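Local coordinates for protein importin-95 (Chaetomium thermophilum, PDB 4XRI) that acts as an importin-beta nuclear transport receptor for the import of protein cargo and probably binds a small GTPase, at residues Ile14-Ser19 with Ala64-Ala69; Thr48-Leu53 with Lys102-Glu107. The protein carries 2 engineered substitutions. All blocks are in the same frame, centred on the assembly; numbering follows the deposited sequence.

Interaction 1 of 2, residues Ile14-Ser19 with Ala64-Ala69; sequences IILENS and AAAGIA
With CG of L16 anti to the carbonyl carbon and beside the backbone N (chi1 -71°), and CD1 continuing that direction anti to CA (chi2 176°), the leucine reaches from helix 11-19 to the alanines A65 and A66 on helix 60-72. Its two methyls divide the work. CD1 meets the methyl of A66, the closest approach between the segments, with L16 CD1 3.6 Å from A66 CB; the CA of the same alanine is almost as near, at 3.9 Å from L16 CD1. The other branch lies over the backbone where A65 passes into A66: L16 CD2 is 4.2 Å from A65 C and 4.3 Å from A65 CB. One branched side chain thus rests on two successive small residues, and the short alanine side chains are consistent with the close approach of the backbones, with L16 CA 6.5 Å from A65 CA. No hydrogen bond joins the segments; the contact is apolar and mostly buried. Cutting L16 back to an alanine removes both methyls and is likely to open a gap over A65 and A66, leaving the A66 methyl without its nearest partner in 14-19. L16 also touches I62 earlier in helix 60-72, while E17 OE1 adds a polar tie between the two helices by hydrogen bonding to H61 NE2. On another side of helix 11-19, I15 packs on Q33 and L34 of helix 24-40. The contact is helix-to-helix packing at the N-terminal end of the all-helical HEAT-repeat solenoid of importin beta.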
loop_
_atom_site.group_PDB
_atom_site.type_symbol
_atom_site.label_atom_id
_atom_site.label_comp_id
_atom_site.label_asym_id
_atom_site.label_seq_id
_atom_site.Cartn_x
_atom_site.Cartn_y
_atom_site.Cartn_z
ATOM N N ILE A 14 2.225 35.056 23.939
ATOM C CA ILE A 14 0.786 34.832 23.916
ATOM C C ILE A 14 0.334 34.283 22.563
ATOM O O ILE A 14 -0.535 33.412 22.505
ATOM C CB ILE A 14 0.024 36.130 24.241
ATOM C CG1 ILE A 14 0.283 36.533 25.694
ATOM C CG2 ILE A 14 -1.467 35.969 24.001
ATOM C CD1 ILE A 14 -0.459 37.777 26.125
ATOM N N ILE A 15 0.932 34.770 21.479
ATOM C CA ILE A 15 0.605 34.253 20.153
ATOM C C ILE A 15 1.000 32.780 20.043
ATOM O O ILE A 15 0.291 31.983 19.427
ATOM C CB ILE A 15 1.301 35.045 19.022
ATOM C CG1 ILE A 15 1.074 36.549 19.184
ATOM C CG2 ILE A 15 0.796 34.589 17.655
ATOM C CD1 ILE A 15 -0.377 36.943 19.296
ATOM N N LEU A 16 2.136 32.426 20.636
ATOM C CA LEU A 16 2.609 31.046 20.619
ATOM C C LEU A 16 1.769 30.157 21.524
ATOM O O LEU A 16 1.478 29.012 21.181
ATOM C CB LEU A 16 4.075 30.974 21.043
ATOM C CG LEU A 16 5.113 31.513 20.059
ATOM C CD1 LEU A 16 6.497 31.466 20.681
ATOM C CD2 LEU A 16 5.080 30.744 18.748
ATOM N N GLU A 17 1.394 30.683 22.685
ATOM C CA GLU A 17 0.544 29.946 23.612
ATOM C C GLU A 17 -0.805 29.672 22.961
ATOM O O GLU A 17 -1.341 28.569 23.055
ATOM C CB GLU A 17 0.365 30.718 24.921
ATOM C CG GLU A 17 -0.325 29.921 26.015
ATOM C CD GLU A 17 0.491 28.724 26.467
ATOM O OE1 GLU A 17 1.557 28.929 27.084
ATOM O OE2 GLU A 17 0.068 27.578 26.203
ATOM N N ASN A 18 -1.344 30.687 22.293
ATOM C CA ASN A 18 -2.578 30.536 21.532
ATOM C C ASN A 18 -2.384 29.608 20.340
ATOM O O ASN A 18 -3.321 28.944 19.899
ATOM C CB ASN A 18 -3.085 31.896 21.052
ATOM C CG ASN A 18 -3.564 32.773 22.190
ATOM O OD1 ASN A 18 -4.049 32.280 23.208
ATOM N ND2 ASN A 18 -3.437 34.084 22.019
ATOM N N SER A 19 -1.161 29.565 19.823
ATOM C CA SER A 19 -0.834 28.681 18.710
ATOM C C SER A 19 -0.933 27.216 19.126
ATOM O O SER A 19 -1.106 26.334 18.286
ATOM C CB SER A 19 0.565 28.984 18.170
ATOM O OG SER A 19 0.892 28.124 17.092
ATOM N N ALA A 64 10.084 25.906 22.567
ATOM C CA ALA A 64 10.000 24.852 21.566
ATOM C C ALA A 64 9.089 25.285 20.427
ATOM O O ALA A 64 9.431 25.136 19.256
ATOM C CB ALA A 64 9.499 23.555 22.191
ATOM N N ALA A 65 7.931 25.833 20.789
ATOM C CA ALA A 65 6.965 26.337 19.817
ATOM C C ALA A 65 7.588 27.388 18.906
ATOM O O ALA A 65 7.370 27.379 17.694
ATOM C CB ALA A 65 5.755 26.913 20.532
ATOM N N ALA A 66 8.369 28.283 19.501
ATOM C CA ALA A 66 9.070 29.321 18.754
ATOM C C ALA A 66 10.072 28.706 17.785
ATOM O O ALA A 66 10.165 29.115 16.628
ATOM C CB ALA A 66 9.774 30.278 19.705
ATOM N N GLY A 67 10.817 27.719 18.272
ATOM C CA GLY A 67 11.819 27.043 17.468
ATOM C C GLY A 67 11.214 26.275 16.311
ATOM O O GLY A 67 11.764 26.259 15.211
ATOM N N ILE A 68 10.076 25.633 16.560
ATOM C CA ILE A 68 9.386 24.878 15.520
ATOM C C ILE A 68 8.864 25.810 14.438
ATOM O O ILE A 68 9.017 25.542 13.245
ATOM C CB ILE A 68 8.210 24.057 16.088
ATOM C CG1 ILE A 68 8.717 23.042 17.108
ATOM C CG2 ILE A 68 7.464 23.351 14.968
ATOM C CD1 ILE A 68 9.867 22.208 16.609
ATOM N N ALA A 69 8.253 26.911 14.866
ATOM C CA ALA A 69 7.739 27.919 13.947
ATOM C C ALA A 69 8.862 28.498 13.097
ATOM O O ALA A 69 8.699 28.717 11.897
ATOM C CB ALA A 69 7.029 29.026 14.714
#

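Interaction 2 of 2, residues Thr48-Leu53 with Lys102-Glu107; sequences TLVQAL and KQLALE
Side-by-side packing of helices in the HEAT-repeat solenoid is seen where V50 of helix 42-54 meets L104 and A105 of helix 95-108. Over these short segments the helices run nearly parallel, 21° apart in direction, with their axes 9.3 Å from each other at closest approach. V50 and L104 cross at about a right angle and touch twice. V50 CG2, anti to its own backbone N, bears on the base of the leucine, 3.7 Å from L104 CB, and also lies 4.0 Å from A105 N. V50 CG1 takes the outer part, 3.8 Å from L104 CD1. That same leucine methyl is shared with Q51, whose aliphatic part crosses the leucine at a slant, with Q51 CG 4.0 Å from L104 CD1. The contact therefore grades from the buried valine to the exposed glutamine and contains no hydrogen bond between the segments. Apart from it, within helix 95-108, Q103 NE2 donates a nearly straight bond (170°) to E107 OE1 at 2.7 Å, in the amide plane but from above the carboxylate plane. V50 also touches V101 of helix 95-108 and L70 of helix 60-72, and L53 and A105 both reach V123 of helix 114-131, so the pair is flanked by the helices that follow each of them in the chain.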
loop_
_atom_site.group_PDB
_atom_site.type_symbol
_atom_site.label_atom_id
_atom_site.label_comp_id
_atom_site.label_asym_id
_atom_site.label_seq_id
_atom_site.Cartn_x
_atom_site.Cartn_y
_atom_site.Cartn_z
ATOM N N THR A 48 12.374 37.568 15.843
ATOM C CA THR A 48 11.442 37.437 16.957
ATOM C C THR A 48 11.383 36.004 17.470
ATOM O O THR A 48 11.453 35.754 18.675
ATOM C CB THR A 48 10.021 37.881 16.556
ATOM O OG1 THR A 48 10.056 39.235 16.087
ATOM C CG2 THR A 48 9.078 37.784 17.746
ATOM N N LEU A 49 11.269 35.065 16.538
ATOM C CA LEU A 49 11.130 33.654 16.876
ATOM C C LEU A 49 12.395 33.063 17.492
ATOM O O LEU A 49 12.323 32.322 18.473
ATOM C CB LEU A 49 10.739 32.850 15.636
ATOM C CG LEU A 49 9.288 32.995 15.185
ATOM C CD1 LEU A 49 9.040 32.128 13.964
ATOM C CD2 LEU A 49 8.345 32.619 16.316
ATOM N N VAL A 50 13.549 33.389 16.921
ATOM C CA VAL A 50 14.804 32.843 17.422
ATOM C C VAL A 50 15.150 33.455 18.780
ATOM O O VAL A 50 15.800 32.818 19.610
ATOM C CB VAL A 50 15.973 33.063 16.427
ATOM C CG1 VAL A 50 16.407 34.521 16.385
ATOM C CG2 VAL A 50 17.148 32.162 16.785
ATOM N N GLN A 51 14.700 34.686 19.011
ATOM C CA GLN A 51 14.941 35.347 20.287
ATOM C C GLN A 51 14.090 34.711 21.380
ATOM O O GLN A 51 14.551 34.515 22.506
ATOM C CB GLN A 51 14.653 36.845 20.189
ATOM C CG GLN A 51 15.803 37.652 19.608
ATOM C CD GLN A 51 15.471 39.125 19.463
ATOM O OE1 GLN A 51 14.355 39.489 19.093
ATOM N NE2 GLN A 51 16.442 39.983 19.759
ATOM N N ALA A 52 12.849 34.386 21.034
ATOM C CA ALA A 52 11.938 33.718 21.960
ATOM C C ALA A 52 12.425 32.306 22.260
ATOM O O ALA A 52 12.215 31.780 23.354
ATOM C CB ALA A 52 10.532 33.686 21.391
ATOM N N LEU A 53 13.080 31.702 21.277
ATOM C CA LEU A 53 13.675 30.384 21.445
ATOM C C LEU A 53 14.874 30.443 22.388
ATOM O O LEU A 53 15.099 29.531 23.185
ATOM C CB LEU A 53 14.094 29.815 20.086
ATOM C CG LEU A 53 15.039 28.613 20.076
ATOM C CD1 LEU A 53 14.392 27.404 20.733
ATOM C CD2 LEU A 53 15.477 28.290 18.650
ATOM N N LYS A 102 21.523 32.278 13.153
ATOM C CA LYS A 102 22.471 31.171 13.255
ATOM C C LYS A 102 23.175 31.132 14.610
ATOM O O LYS A 102 23.292 30.071 15.227
ATOM C CB LYS A 102 23.507 31.256 12.130
ATOM C CG LYS A 102 22.975 30.789 10.778
ATOM C CD LYS A 102 23.764 31.379 9.616
ATOM C CE LYS A 102 25.187 30.853 9.568
ATOM N NZ LYS A 102 25.910 31.365 8.370
ATOM N N GLN A 103 23.634 32.290 15.072
ATOM C CA GLN A 103 24.386 32.364 16.320
ATOM C C GLN A 103 23.513 32.077 17.539
ATOM O O GLN A 103 23.918 31.342 18.442
ATOM C CB GLN A 103 25.044 33.736 16.468
ATOM C CG GLN A 103 25.912 33.874 17.712
ATOM C CD GLN A 103 27.062 32.884 17.743
ATOM O OE1 GLN A 103 27.549 32.444 16.700
ATOM N NE2 GLN A 103 27.498 32.522 18.944
ATOM N N LEU A 104 22.317 32.658 17.562
ATOM C CA LEU A 104 21.388 32.440 18.666
ATOM C C LEU A 104 20.922 30.988 18.724
ATOM O O LEU A 104 20.782 30.415 19.808
ATOM C CB LEU A 104 20.181 33.374 18.547
ATOM C CG LEU A 104 20.411 34.825 18.969
ATOM C CD1 LEU A 104 19.130 35.632 18.824
ATOM C CD2 LEU A 104 20.926 34.889 20.397
ATOM N N ALA A 105 20.686 30.397 17.556
ATOM C CA ALA A 105 20.287 28.997 17.473
ATOM C C ALA A 105 21.398 28.101 18.011
ATOM O O ALA A 105 21.142 27.180 18.790
ATOM C CB ALA A 105 19.946 28.620 16.038
ATOM N N LEU A 106 22.626 28.380 17.585
ATOM C CA LEU A 106 23.802 27.653 18.054
ATOM C C LEU A 106 23.947 27.718 19.568
ATOM O O LEU A 106 24.194 26.706 20.226
ATOM C CB LEU A 106 25.069 28.204 17.397
ATOM C CG LEU A 106 25.702 27.397 16.263
ATOM C CD1 LEU A 106 27.032 28.014 15.856
ATOM C CD2 LEU A 106 25.876 25.944 16.678
ATOM N N GLU A 107 23.796 28.920 20.114
ATOM C CA GLU A 107 23.972 29.144 21.543
ATOM C C GLU A 107 22.895 28.448 22.379
ATOM O O GLU A 107 23.149 28.039 23.512
ATOM C CB GLU A 107 23.985 30.647 21.840
ATOM C CG GLU A 107 25.255 31.346 21.377
ATOM C CD GLU A 107 25.128 32.858 21.342
ATOM O OE1 GLU A 107 26.124 33.531 21.002
ATOM O OE2 GLU A 107 24.032 33.376 21.646
#

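How the interactions relate
From the N terminus the chain passes 14-19, then 48-53, then 64-69 and finally 102-107, so the two contacts cross. Interaction 1 closes a loop over 44 intervening residues, mostly helical, that contains the first segment of interaction 2; the loop of interaction 2, with 48 residues between its ends, in turn contains 64-69. Their centres are about 14 Å apart, and the consecutive helices 42-54 and 60-72 join them directly: A66 CB packs 3.9 Å from A52 CB, and L49 CD1 lies 3.7 Å from A69 C. Together they connect helix 11-19, through this pair, to helix 95-108 at the N-terminal end of the solenoid.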